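Local coordinates for two-domain protein containing predicted PHP-like metal-dependent phosphoesterase (Bacteroides vulgatus ATCC 8482, PDB 3E38) that binds three zinc ions in a PHP-type domain and is probably a metal-dependent phosphoesterase, perhaps acting as a nuclease, at residues 21-26 with 188-193; 96-101 with 142-147; 102-107 with 132-137; 136-141 with 164-169. All coordinates share one frame; numbering follows the deposited sequence.

In the fold
From the N terminus, the chain first lays down 21-26, on strand 17-22 and the loop after it, and returns to it only at 188-193, so interaction 1 closes the longest loop and holds the other three within it. Segment 96-101, the turn after strand 87-95, meets 142-147 in interaction 2, whose loop in turn encloses interaction 3, the antiparallel pairing of 102-107 with 132-137. Interaction 4 starts on Asn136 and His137, where interaction 3 ends, and joins 136-141 to 164-169; its segments alternate with those of interaction 2. Interactions 1, 3 and 4 tie strands of one mixed sheet to the zinc cluster, whereas interaction 2 joins two loops near the second subunit.

Interaction 1: residues 21-26 with 188-193; sequences CDFHMH and TMIGTS. With ZN (zinc ion), chain I.
Asp22 grips Ser193 with both carboxylate oxygens, joining the chain at Asp22 to the residue that follows strand 188-192 in the PHP-type phosphoesterase domain, beside its zinc cluster. OD2 of Asp22 takes the hydroxyl OG of Ser193 on its syn lone pair at 2.6 Å. The backbone N of Ser193 meets Asp22 OD1 at 3.0 Å, also on the syn side but 30° out of the carboxylate plane. With CG anti to its own backbone N (chi1 -167°), the Asp22 carboxylate swings across to the end of strand 188-192; Arg211 forms a salt bridge to OD2 as well. An asparagine in its place would probably leave Arg211 without its countercharge and weaken the two-point hold on Ser193.

Next to this grip, Thr192 packs against the root of a zinc ligand: its OG1 lies 3.3 Å from His24 CB, and its methyl CG2 rests 3.8 Å from the backbone N of Phe23. The polar end of Thr192 is engaged by Glu167, whose OE2 accepts hydrogen bonds from both Thr192 OG1 and His24 ND1. Glu167 is thus a second-shell residue that, with the zinc bond, probably helps fix the rotation of the His24 ring and would probably make its NE2 a stronger donor to the metal. Further along, the Phe23 ring and Ile190 cross at about a right angle, CD2 to CD1 4.2 Å.

Glu93, Asp194 and water 1 are further ligands of the zinc ion that His24 NE2 and His26 NE2 each bind at 2.2 Å.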
loop_
_atom_site.group_PDB
_atom_site.type_symbol
_atom_site.label_atom_id
_atom_site.label_comp_id
_atom_site.label_asym_id
_atom_site.label_seq_id
_atom_site.Cartn_x
_atom_site.Cartn_y
_atom_site.Cartn_z
ATOM N N CYS B 21 -13.000 21.081 -3.169
ATOM C CA CYS B 21 -12.412 21.940 -4.191
ATOM C C CYS B 21 -10.932 22.252 -4.019
ATOM O O CYS B 21 -10.428 22.291 -2.889
ATOM C CB CYS B 21 -13.196 23.260 -4.233
ATOM S SG CYS B 21 -14.997 23.061 -4.250
ATOM N N ASP B 22 -10.263 22.426 -5.171
ATOM C CA ASP B 22 -8.827 22.802 -5.273
ATOM C C ASP B 22 -8.731 24.042 -6.158
ATOM O O ASP B 22 -8.871 23.985 -7.387
ATOM C CB ASP B 22 -7.992 21.642 -5.801
ATOM C CG ASP B 22 -6.503 21.853 -5.647
ATOM O OD1 ASP B 22 -6.123 22.878 -5.044
ATOM O OD2 ASP B 22 -5.725 20.970 -6.118
ATOM N N PHE B 23 -8.501 25.175 -5.516
ATOM C CA PHE B 23 -8.581 26.467 -6.210
ATOM C C PHE B 23 -7.247 27.020 -6.679
ATOM O O PHE B 23 -7.112 28.210 -6.932
ATOM C CB PHE B 23 -9.242 27.486 -5.272
ATOM C CG PHE B 23 -10.670 27.147 -4.885
ATOM C CD1 PHE B 23 -11.645 27.008 -5.856
ATOM C CD2 PHE B 23 -11.034 27.041 -3.565
ATOM C CE1 PHE B 23 -12.932 26.752 -5.521
ATOM C CE2 PHE B 23 -12.337 26.773 -3.215
ATOM C CZ PHE B 23 -13.279 26.621 -4.192
ATOM N N HIS B 24 -6.256 26.148 -6.748
ATOM C CA HIS B 24 -4.888 26.581 -7.050
ATOM C C HIS B 24 -4.028 25.440 -7.547
ATOM O O HIS B 24 -3.682 24.513 -6.835
ATOM C CB HIS B 24 -4.275 27.157 -5.770
ATOM C CG HIS B 24 -2.976 27.862 -5.956
ATOM N ND1 HIS B 24 -2.495 28.750 -5.017
ATOM C CD2 HIS B 24 -2.097 27.883 -6.980
ATOM C CE1 HIS B 24 -1.350 29.254 -5.434
ATOM N NE2 HIS B 24 -1.081 28.744 -6.620
HETATM N N MSE B 25 -3.710 25.521 -8.818
HETATM C CA MSE B 25 -2.891 24.515 -9.444
HETATM C C MSE B 25 -2.344 25.022 -10.759
HETATM O O MSE B 25 -2.811 26.041 -11.279
HETATM C CB MSE B 25 -3.711 23.256 -9.653
HETATM C CG MSE B 25 -4.806 23.396 -10.652
HETATM SE SE MSE B 25 -6.003 21.844 -10.659
HETATM C CE MSE B 25 -6.573 21.987 -8.849
ATOM N N HIS B 26 -1.425 24.227 -11.299
ATOM C CA HIS B 26 -0.657 24.562 -12.501
ATOM C C HIS B 26 -0.444 23.486 -13.520
ATOM O O HIS B 26 -0.463 22.320 -13.209
ATOM C CB HIS B 26 0.712 25.060 -12.069
ATOM C CG HIS B 26 0.637 26.224 -11.139
ATOM N ND1 HIS B 26 0.649 27.532 -11.572
ATOM C CD2 HIS B 26 0.514 26.268 -9.796
ATOM C CE1 HIS B 26 0.574 28.333 -10.523
ATOM N NE2 HIS B 26 0.508 27.584 -9.430
ATOM N N THR B 188 -12.310 34.325 4.207
ATOM C CA THR B 188 -12.526 32.907 3.862
ATOM C C THR B 188 -11.234 32.127 3.953
ATOM O O THR B 188 -10.276 32.486 3.306
ATOM C CB THR B 188 -13.118 32.790 2.481
ATOM O OG1 THR B 188 -14.354 33.512 2.497
ATOM C CG2 THR B 188 -13.357 31.320 2.067
HETATM N N MSE B 189 -11.218 31.088 4.802
HETATM C CA MSE B 189 -10.042 30.210 4.941
HETATM C C MSE B 189 -10.052 29.236 3.792
HETATM O O MSE B 189 -11.054 28.581 3.531
HETATM C CB MSE B 189 -10.045 29.451 6.259
HETATM C CG MSE B 189 -10.074 30.371 7.464
HETATM SE SE MSE B 189 -9.944 29.328 9.034
HETATM C CE MSE B 189 -10.638 30.717 10.305
ATOM N N ILE B 190 -8.920 29.220 3.106
ATOM C CA ILE B 190 -8.693 28.423 1.907
ATOM C C ILE B 190 -7.593 27.384 2.035
ATOM O O ILE B 190 -6.580 27.585 2.668
ATOM C CB ILE B 190 -8.319 29.309 0.686
ATOM C CG1 ILE B 190 -9.435 30.264 0.308
ATOM C CG2 ILE B 190 -8.051 28.412 -0.572
ATOM C CD1 ILE B 190 -10.653 29.584 -0.307
ATOM N N GLY B 191 -7.785 26.277 1.344
ATOM C CA GLY B 191 -6.742 25.275 1.298
ATOM C C GLY B 191 -6.616 24.663 -0.080
ATOM O O GLY B 191 -7.591 24.186 -0.659
ATOM N N THR B 192 -5.392 24.672 -0.584
ATOM C CA THR B 192 -5.137 24.212 -1.951
ATOM C C THR B 192 -3.877 23.390 -2.090
ATOM O O THR B 192 -3.080 23.294 -1.178
ATOM C CB THR B 192 -5.039 25.393 -2.903
ATOM O OG1 THR B 192 -3.822 26.073 -2.642
ATOM C CG2 THR B 192 -6.193 26.374 -2.687
ATOM N N SER B 193 -3.738 22.790 -3.267
ATOM C CA SER B 193 -2.607 21.937 -3.557
ATOM C C SER B 193 -1.455 22.767 -4.087
ATOM O O SER B 193 -0.334 22.601 -3.678
ATOM C CB SER B 193 -2.950 20.843 -4.578
ATOM O OG SER B 193 -3.151 21.339 -5.882
HETATM ZN ZN ZN I . 0.906 28.675 -7.536
HETATM O O HOH W 1 1.511 29.803 -5.852
#

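Interaction 2: residues 96-101 with 142-147; sequences RAMAPG and SQQPDT
The carbonyl O of Arg96 receives the side-chain NE2 of Gln143 at 3.1 Å, the one hydrogen bond between two irregular loops at the rim of the PHP-type domain. One loop is the turn joining strands 87-95 and 102-106; the other follows strand 132-135. The bond is nearly straight at the hydrogen, 170°, and lies almost in the Gln143 amide plane, though NE2 sits 22° out of the carbonyl plane of Arg96. Gln143 reaches it because its chain runs extended beyond CG (chi2 -164°). It comes within about 4 Å (nearest atoms) of zinc ligand His102, bordering the cluster.

The rest of the Gln143 side chain lies against selenomethionine Met98. The two cross obliquely, CB to CB at 3.8 Å, and Met98 bends back at chi2 and chi3 to bring its methyl CE 3.4 Å from Gln143 OE1. That same oxygen lies 3.6 Å from CA of Gly101, whose backbone angles and the nearby Met98 methyl leave no place for a CB. Within the turn, Gly101 N bonds to Ala97 O and Arg96 N to Gly101 O.

Gln144 adds its aliphatic part at about a right angle to Met98, while its amide bonds to Pro138, Lys149 and Trp151. Beyond it, Asp146 forms a salt bridge to Lys286 of the second subunit, so this loop also serves the subunit interface. Met98 CG and Gln144 CG meet at 4.2 Å.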
loop_
_atom_site.group_PDB
_atom_site.type_symbol
_atom_site.label_atom_id
_atom_site.label_comp_id
_atom_site.label_asym_id
_atom_site.label_seq_id
_atom_site.Cartn_x
_atom_site.Cartn_y
_atom_site.Cartn_z
ATOM N N ARG B 96 3.811 38.124 -7.843
ATOM C CA ARG B 96 4.708 39.244 -7.623
ATOM C C ARG B 96 5.610 39.040 -6.409
ATOM O O ARG B 96 5.451 38.134 -5.637
ATOM C CB ARG B 96 3.877 40.496 -7.407
ATOM C CG ARG B 96 2.947 40.775 -8.568
ATOM C CD ARG B 96 3.703 41.348 -9.771
ATOM N NE ARG B 96 2.768 41.659 -10.850
ATOM C CZ ARG B 96 2.859 42.729 -11.631
ATOM N NH1 ARG B 96 3.813 43.622 -11.429
ATOM N NH2 ARG B 96 1.943 42.944 -12.566
ATOM N N ALA B 97 6.578 39.916 -6.291
ATOM C CA ALA B 97 7.494 39.966 -5.145
ATOM C C ALA B 97 6.705 40.264 -3.885
ATOM O O ALA B 97 5.615 40.839 -3.947
ATOM C CB ALA B 97 8.586 41.059 -5.358
HETATM N N MSE B 98 7.261 39.861 -2.744
HETATM C CA MSE B 98 6.667 40.193 -1.439
HETATM C C MSE B 98 7.172 41.573 -1.054
HETATM O O MSE B 98 8.373 41.777 -1.107
HETATM C CB MSE B 98 7.121 39.215 -0.358
HETATM C CG MSE B 98 6.659 39.570 1.052
HETATM SE SE MSE B 98 4.709 39.301 1.277
HETATM C CE MSE B 98 4.588 37.485 0.502
ATOM N N ALA B 99 6.321 42.538 -0.682
ATOM C CA ALA B 99 4.859 42.415 -0.659
ATOM C C ALA B 99 4.352 42.878 -2.027
ATOM O O ALA B 99 5.081 43.564 -2.754
ATOM C CB ALA B 99 4.261 43.252 0.485
ATOM N N PRO B 100 3.105 42.542 -2.397
ATOM C CA PRO B 100 2.083 41.812 -1.670
ATOM C C PRO B 100 2.247 40.297 -1.822
ATOM O O PRO B 100 1.581 39.495 -1.166
ATOM C CB PRO B 100 0.820 42.244 -2.409
ATOM C CG PRO B 100 1.273 42.287 -3.860
ATOM C CD PRO B 100 2.753 42.635 -3.830
ATOM N N GLY B 101 3.164 39.926 -2.686
ATOM C CA GLY B 101 3.435 38.522 -2.888
ATOM C C GLY B 101 2.592 37.943 -3.984
ATOM O O GLY B 101 2.449 38.541 -5.036
ATOM N N SER B 142 10.230 31.343 1.114
ATOM C CA SER B 142 11.037 31.913 0.042
ATOM C C SER B 142 10.874 33.439 0.000
ATOM O O SER B 142 11.782 34.196 -0.351
ATOM C CB SER B 142 10.670 31.305 -1.307
ATOM O OG SER B 142 11.392 31.984 -2.318
ATOM N N GLN B 143 9.699 33.873 0.407
ATOM C CA GLN B 143 9.362 35.291 0.401
ATOM C C GLN B 143 9.289 35.875 1.819
ATOM O O GLN B 143 9.407 37.084 2.004
ATOM C CB GLN B 143 8.073 35.523 -0.394
ATOM C CG GLN B 143 8.272 35.402 -1.907
ATOM C CD GLN B 143 7.126 36.005 -2.703
ATOM O OE1 GLN B 143 5.980 35.988 -2.274
ATOM N NE2 GLN B 143 7.435 36.544 -3.863
ATOM N N GLN B 144 9.066 35.001 2.795
ATOM C CA GLN B 144 9.071 35.381 4.220
ATOM C C GLN B 144 9.826 34.296 4.985
ATOM O O GLN B 144 9.228 33.421 5.617
ATOM C CB GLN B 144 7.662 35.589 4.784
ATOM C CG GLN B 144 6.836 36.665 4.051
ATOM C CD GLN B 144 5.718 37.273 4.880
ATOM O OE1 GLN B 144 5.945 38.213 5.653
ATOM N NE2 GLN B 144 4.496 36.767 4.695
ATOM N N PRO B 145 11.161 34.346 4.929
ATOM C CA PRO B 145 11.914 33.244 5.502
ATOM C C PRO B 145 11.986 33.154 7.007
ATOM O O PRO B 145 12.378 32.115 7.506
ATOM C CB PRO B 145 13.337 33.474 4.964
ATOM C CG PRO B 145 13.401 34.858 4.543
ATOM C CD PRO B 145 12.026 35.326 4.255
ATOM N N ASP B 146 11.634 34.189 7.753
ATOM C CA ASP B 146 11.823 34.076 9.203
ATOM C C ASP B 146 10.513 34.155 9.941
ATOM O O ASP B 146 10.303 33.482 10.919
ATOM C CB ASP B 146 12.793 35.137 9.693
ATOM C CG ASP B 146 14.178 34.968 9.098
ATOM O OD1 ASP B 146 14.606 33.816 8.880
ATOM O OD2 ASP B 146 14.858 35.987 8.849
ATOM N N THR B 147 9.618 34.945 9.400
ATOM C CA THR B 147 8.333 35.180 10.018
ATOM C C THR B 147 7.283 35.522 8.976
ATOM O O THR B 147 7.567 36.260 8.044
ATOM C CB THR B 147 8.428 36.374 10.985
ATOM O OG1 THR B 147 9.181 36.009 12.150
ATOM C CG2 THR B 147 7.061 36.799 11.410
#

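Interaction 3: residues 102-107 with 132-137; sequences HFNAIF and FMFWNH. With ZN (zinc ion), chain H.
His102 and Asn136 open an antiparallel ladder between strands 102-106 and 132-135, part of the mixed sheet that carries the zinc cluster of this PHP-type domain. Asn136 N donates a hydrogen bond to His102 O at 2.8 Å. Further along, the hydrogen-bonded pairs Asn104 with Phe134 and Ile106 with Phe132 each exchange two backbone bonds, satisfying N and O at all four residues.

Several side-chain polar groups are satisfied too. Asn136 ND2 donates to Asn104 OD1 at 2.7 Å, approaching from above the carbonyl plane with the two amides nearly perpendicular, and also bonds to Glu93, a zinc ligand. Asn104 ND2 is spent on Phe23 O. Water 2 accepts from His102 N and from Trp135 NE1, the latter at 2.8 Å, and donates to Asn136 O.

Packing follows the two sheet faces. On one, the Phe103 ring stacks offset on the five-membered ring of Trp135, planes 10° apart; with CG anti to the backbone N (chi1 -176°) the indole swings alongside the phenyl ring, while Trp135 CA and CB lie over the Phe103 face. On the other, Asn104 CB sits over one face of the Phe134 ring, 3.9 Å from its centroid, while Ile106 CD1 touches the ring's edge.

At the metal end, the edge of the His137 ring is turned toward the face of His102 in an offset edge-to-face pair. Glu93 is a further ligand of the zinc ion that His102 ND1 binds at 2.3 Å and His137 NE2 at 2.2 Å.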
loop_
_atom_site.group_PDB
_atom_site.type_symbol
_atom_site.label_atom_id
_atom_site.label_comp_id
_atom_site.label_asym_id
_atom_site.label_seq_id
_atom_site.Cartn_x
_atom_site.Cartn_y
_atom_site.Cartn_z
ATOM N N HIS B 102 2.058 36.755 -3.744
ATOM C CA HIS B 102 1.224 36.044 -4.741
ATOM C C HIS B 102 -0.207 35.929 -4.298
ATOM O O HIS B 102 -0.483 35.525 -3.168
ATOM C CB HIS B 102 1.701 34.604 -4.934
ATOM C CG HIS B 102 3.118 34.461 -5.378
ATOM N ND1 HIS B 102 3.590 33.309 -5.961
ATOM C CD2 HIS B 102 4.165 35.315 -5.333
ATOM C CE1 HIS B 102 4.873 33.456 -6.248
ATOM N NE2 HIS B 102 5.242 34.669 -5.894
ATOM N N PHE B 103 -1.117 36.275 -5.199
ATOM C CA PHE B 103 -2.574 36.133 -5.002
ATOM C C PHE B 103 -3.212 35.388 -6.165
ATOM O O PHE B 103 -2.796 35.507 -7.280
ATOM C CB PHE B 103 -3.296 37.467 -4.957
ATOM C CG PHE B 103 -3.113 38.269 -3.663
ATOM C CD1 PHE B 103 -1.874 38.663 -3.237
ATOM C CD2 PHE B 103 -4.230 38.653 -2.913
ATOM C CE1 PHE B 103 -1.721 39.377 -2.057
ATOM C CE2 PHE B 103 -4.091 39.347 -1.739
ATOM C CZ PHE B 103 -2.830 39.717 -1.308
ATOM N N ASN B 104 -4.279 34.670 -5.863
ATOM C CA ASN B 104 -5.131 34.074 -6.883
ATOM C C ASN B 104 -6.415 34.855 -7.024
ATOM O O ASN B 104 -7.013 35.280 -6.056
ATOM C CB ASN B 104 -5.444 32.624 -6.616
ATOM C CG ASN B 104 -4.379 31.701 -7.136
ATOM O OD1 ASN B 104 -3.263 32.118 -7.418
ATOM N ND2 ASN B 104 -4.729 30.434 -7.291
ATOM N N ALA B 105 -6.758 35.074 -8.285
ATOM C CA ALA B 105 -7.986 35.714 -8.733
ATOM C C ALA B 105 -8.783 34.599 -9.384
ATOM O O ALA B 105 -8.352 34.044 -10.388
ATOM C CB ALA B 105 -7.692 36.835 -9.728
ATOM N N ILE B 106 -9.896 34.218 -8.764
ATOM C CA ILE B 106 -10.756 33.192 -9.351
ATOM C C ILE B 106 -12.136 33.786 -9.652
ATOM O O ILE B 106 -12.521 34.894 -9.231
ATOM C CB ILE B 106 -10.797 31.860 -8.521
ATOM C CG1 ILE B 106 -11.518 32.043 -7.185
ATOM C CG2 ILE B 106 -9.337 31.325 -8.299
ATOM C CD1 ILE B 106 -11.740 30.775 -6.424
ATOM N N PHE B 107 -12.830 33.040 -10.488
ATOM C CA PHE B 107 -14.129 33.464 -11.027
ATOM C C PHE B 107 -13.917 34.600 -12.022
ATOM O O PHE B 107 -14.723 35.480 -12.215
ATOM C CB PHE B 107 -15.156 33.775 -9.931
ATOM C CG PHE B 107 -15.697 32.526 -9.274
ATOM C CD1 PHE B 107 -16.599 31.736 -9.947
ATOM C CD2 PHE B 107 -15.223 32.087 -8.057
ATOM C CE1 PHE B 107 -17.064 30.600 -9.391
ATOM C CE2 PHE B 107 -15.703 30.938 -7.468
ATOM C CZ PHE B 107 -16.618 30.186 -8.140
ATOM N N PHE B 132 -13.115 36.543 -7.192
ATOM C CA PHE B 132 -12.910 36.178 -5.778
ATOM C C PHE B 132 -11.393 36.044 -5.636
ATOM O O PHE B 132 -10.728 35.317 -6.378
ATOM C CB PHE B 132 -13.655 34.928 -5.363
ATOM C CG PHE B 132 -13.439 34.545 -3.918
ATOM C CD1 PHE B 132 -12.351 33.719 -3.556
ATOM C CD2 PHE B 132 -14.329 34.973 -2.917
ATOM C CE1 PHE B 132 -12.139 33.346 -2.225
ATOM C CE2 PHE B 132 -14.132 34.602 -1.572
ATOM C CZ PHE B 132 -13.026 33.770 -1.230
HETATM N N MSE B 133 -10.853 36.848 -4.732
HETATM C CA MSE B 133 -9.397 36.973 -4.577
HETATM C C MSE B 133 -8.860 36.544 -3.248
HETATM O O MSE B 133 -9.346 36.960 -2.200
HETATM C CB MSE B 133 -8.987 38.440 -4.817
HETATM C CG MSE B 133 -9.026 38.805 -6.329
HETATM SE SE MSE B 133 -9.055 40.696 -6.687
HETATM C CE MSE B 133 -10.906 41.090 -6.235
ATOM N N PHE B 134 -7.812 35.733 -3.295
ATOM C CA PHE B 134 -7.170 35.339 -2.051
ATOM C C PHE B 134 -5.646 35.345 -2.069
ATOM O O PHE B 134 -5.014 35.144 -3.074
ATOM C CB PHE B 134 -7.727 34.006 -1.545
ATOM C CG PHE B 134 -7.540 32.847 -2.495
ATOM C CD1 PHE B 134 -6.390 32.068 -2.445
ATOM C CD2 PHE B 134 -8.535 32.518 -3.410
ATOM C CE1 PHE B 134 -6.235 30.961 -3.304
ATOM C CE2 PHE B 134 -8.397 31.418 -4.265
ATOM C CZ PHE B 134 -7.234 30.640 -4.212
ATOM N N TRP B 135 -5.088 35.674 -0.914
ATOM C CA TRP B 135 -3.643 35.655 -0.700
ATOM C C TRP B 135 -3.108 34.201 -0.627
ATOM O O TRP B 135 -3.557 33.369 0.183
ATOM C CB TRP B 135 -3.323 36.469 0.551
ATOM C CG TRP B 135 -1.901 36.631 0.861
ATOM C CD1 TRP B 135 -0.842 36.435 0.028
ATOM C CD2 TRP B 135 -1.364 37.165 2.079
ATOM N NE1 TRP B 135 0.332 36.757 0.668
ATOM C CE2 TRP B 135 0.036 37.216 1.928
ATOM C CE3 TRP B 135 -1.933 37.589 3.275
ATOM C CZ2 TRP B 135 0.881 37.661 2.946
ATOM C CZ3 TRP B 135 -1.109 38.057 4.273
ATOM C CH2 TRP B 135 0.293 38.079 4.107
ATOM N N ASN B 136 -2.151 33.914 -1.513
ATOM C CA ASN B 136 -1.489 32.610 -1.553
ATOM C C ASN B 136 -0.258 32.498 -0.644
ATOM O O ASN B 136 0.541 33.410 -0.522
ATOM C CB ASN B 136 -1.048 32.227 -2.979
ATOM C CG ASN B 136 -2.166 32.256 -3.976
ATOM O OD1 ASN B 136 -3.328 32.064 -3.637
ATOM N ND2 ASN B 136 -1.820 32.516 -5.225
ATOM N N HIS B 137 -0.122 31.315 -0.048
ATOM C CA HIS B 137 1.026 30.964 0.777
ATOM C C HIS B 137 1.685 32.155 1.453
ATOM O O HIS B 137 2.814 32.480 1.171
ATOM C CB HIS B 137 2.068 30.181 -0.048
ATOM C CG HIS B 137 2.329 30.722 -1.422
ATOM N ND1 HIS B 137 3.045 31.876 -1.654
ATOM C CD2 HIS B 137 2.026 30.215 -2.645
ATOM C CE1 HIS B 137 3.139 32.073 -2.954
ATOM N NE2 HIS B 137 2.512 31.093 -3.574
HETATM ZN ZN ZN H . 2.586 31.258 -5.774
HETATM O O HOH W 2 2.130 35.445 -1.062
HETATM O O HOH W 1 1.511 29.803 -5.852
#

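Interaction 4: residues 136-141 with 164-169; sequences NHPGWD and HGIEVA. With ZN (zinc ion), chain H.
Glu167 OE1 accepts the backbone N-H of His137 at 2.9 Å, the polar link between strand 165-167 and the loop carrying a zinc ligand of the PHP-type domain. The amide reaches OE1 on its anti side, 25° out of the carboxylate plane. Asn170 ND2 is a second partner of OE1, OE2 being held by Thr192 and His24. Glu167 runs extended beyond CG (chi2 -175°), which carries the carboxylate to the backbone at Asn136 and His137.

Van der Waals contacts fill in round this bond. Asn136 CA lies 3.3 Å from Glu167 OE1. The Pro138 ring sets CG against the methyl CG2 of Ile166 at 3.6 Å, and its CD lies 3.5 Å from Glu167 O. Pro138 belongs to a type I turn, His137 to Trp140, closed by Trp140 N to His137 O.

An alanine at Glu167 is likely to leave the His137 amide and His24 ND1 without their acceptor, so that the His24 ring would be held by its metal bond with less support. One buried carboxylate thus contacts ligands of two zinc sites, His24 through its ring and His137 through its backbone, and probably steadies both; its negative charge probably helps balance the metal cluster.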
loop_
_atom_site.group_PDB
_atom_site.type_symbol
_atom_site.label_atom_id
_atom_site.label_comp_id
_atom_site.label_asym_id
_atom_site.label_seq_id
_atom_site.Cartn_x
_atom_site.Cartn_y
_atom_site.Cartn_z
ATOM N N ASN B 136 -2.151 33.914 -1.513
ATOM C CA ASN B 136 -1.489 32.610 -1.553
ATOM C C ASN B 136 -0.258 32.498 -0.644
ATOM O O ASN B 136 0.541 33.410 -0.522
ATOM C CB ASN B 136 -1.048 32.227 -2.979
ATOM C CG ASN B 136 -2.166 32.256 -3.976
ATOM O OD1 ASN B 136 -3.328 32.064 -3.637
ATOM N ND2 ASN B 136 -1.820 32.516 -5.225
ATOM N N HIS B 137 -0.122 31.315 -0.048
ATOM C CA HIS B 137 1.026 30.964 0.777
ATOM C C HIS B 137 1.685 32.155 1.453
ATOM O O HIS B 137 2.814 32.480 1.171
ATOM C CB HIS B 137 2.068 30.181 -0.048
ATOM C CG HIS B 137 2.329 30.722 -1.422
ATOM N ND1 HIS B 137 3.045 31.876 -1.654
ATOM C CD2 HIS B 137 2.026 30.215 -2.645
ATOM C CE1 HIS B 137 3.139 32.073 -2.954
ATOM N NE2 HIS B 137 2.512 31.093 -3.574
ATOM N N PRO B 138 0.964 32.811 2.350
ATOM C CA PRO B 138 1.576 33.941 3.028
ATOM C C PRO B 138 2.902 33.550 3.675
ATOM O O PRO B 138 3.877 34.294 3.654
ATOM C CB PRO B 138 0.515 34.336 4.086
ATOM C CG PRO B 138 -0.563 33.230 4.051
ATOM C CD PRO B 138 -0.451 32.608 2.708
ATOM N N GLY B 139 2.931 32.317 4.147
ATOM C CA GLY B 139 4.057 31.772 4.904
ATOM C C GLY B 139 5.222 31.187 4.130
ATOM O O GLY B 139 6.261 30.871 4.707
ATOM N N TRP B 140 5.061 31.056 2.827
ATOM C CA TRP B 140 6.126 30.481 1.984
ATOM C C TRP B 140 7.420 31.166 2.365
ATOM O O TRP B 140 7.540 32.396 2.256
ATOM C CB TRP B 140 5.808 30.732 0.537
ATOM C CG TRP B 140 6.719 30.125 -0.478
ATOM C CD1 TRP B 140 7.322 28.891 -0.436
ATOM C CD2 TRP B 140 6.996 30.663 -1.775
ATOM N NE1 TRP B 140 8.010 28.661 -1.613
ATOM C CE2 TRP B 140 7.815 29.727 -2.454
ATOM C CE3 TRP B 140 6.643 31.860 -2.428
ATOM C CZ2 TRP B 140 8.288 29.954 -3.751
ATOM C CZ3 TRP B 140 7.122 32.088 -3.699
ATOM C CH2 TRP B 140 7.924 31.131 -4.360
ATOM N N ASP B 141 8.391 30.364 2.777
ATOM C CA ASP B 141 9.634 30.906 3.377
ATOM C C ASP B 141 10.541 31.568 2.377
ATOM O O ASP B 141 11.487 32.284 2.746
ATOM C CB ASP B 141 10.416 29.839 4.204
ATOM C CG ASP B 141 10.788 28.577 3.406
ATOM O OD1 ASP B 141 10.716 28.565 2.152
ATOM O OD2 ASP B 141 11.136 27.572 4.077
ATOM N N HIS B 164 -10.363 38.438 -0.332
ATOM C CA HIS B 164 -11.577 37.824 0.219
ATOM C C HIS B 164 -11.268 36.587 1.081
ATOM O O HIS B 164 -12.096 36.099 1.876
ATOM C CB HIS B 164 -12.534 37.493 -0.915
ATOM C CG HIS B 164 -12.792 38.655 -1.818
ATOM N ND1 HIS B 164 -12.334 38.710 -3.117
ATOM C CD2 HIS B 164 -13.429 39.831 -1.588
ATOM C CE1 HIS B 164 -12.687 39.865 -3.650
ATOM N NE2 HIS B 164 -13.351 40.565 -2.743
ATOM N N GLY B 165 -10.045 36.111 0.906
ATOM C CA GLY B 165 -9.555 34.960 1.635
ATOM C C GLY B 165 -8.067 34.900 1.664
ATOM O O GLY B 165 -7.368 35.748 1.087
ATOM N N ILE B 166 -7.602 33.916 2.406
ATOM C CA ILE B 166 -6.175 33.623 2.532
ATOM C C ILE B 166 -6.016 32.146 2.617
ATOM O O ILE B 166 -6.837 31.483 3.229
ATOM C CB ILE B 166 -5.574 34.180 3.814
ATOM C CG1 ILE B 166 -5.975 35.625 3.995
ATOM C CG2 ILE B 166 -4.035 34.045 3.831
ATOM C CD1 ILE B 166 -5.402 36.218 5.288
ATOM N N GLU B 167 -4.992 31.642 1.943
ATOM C CA GLU B 167 -4.618 30.239 2.050
ATOM C C GLU B 167 -4.047 30.003 3.435
ATOM O O GLU B 167 -3.099 30.693 3.878
ATOM C CB GLU B 167 -3.596 29.853 0.998
ATOM C CG GLU B 167 -4.196 29.708 -0.375
ATOM C CD GLU B 167 -3.182 29.188 -1.412
ATOM O OE1 GLU B 167 -1.960 29.353 -1.157
ATOM O OE2 GLU B 167 -3.609 28.669 -2.483
ATOM N N VAL B 168 -4.691 29.089 4.154
ATOM C CA VAL B 168 -4.269 28.707 5.540
ATOM C C VAL B 168 -3.438 27.438 5.452
ATOM O O VAL B 168 -2.760 27.006 6.399
ATOM C CB VAL B 168 -5.444 28.520 6.543
ATOM C CG1 VAL B 168 -6.055 29.909 6.911
ATOM C CG2 VAL B 168 -6.492 27.468 6.028
ATOM N N ALA B 169 -3.489 26.879 4.258
ATOM C CA ALA B 169 -2.767 25.664 3.943
ATOM C C ALA B 169 -2.574 25.501 2.437
ATOM O O ALA B 169 -3.511 25.575 1.680
ATOM C CB ALA B 169 -3.469 24.474 4.556
HETATM ZN ZN ZN H . 2.586 31.258 -5.774
HETATM O O HOH W 1 1.511 29.803 -5.852
#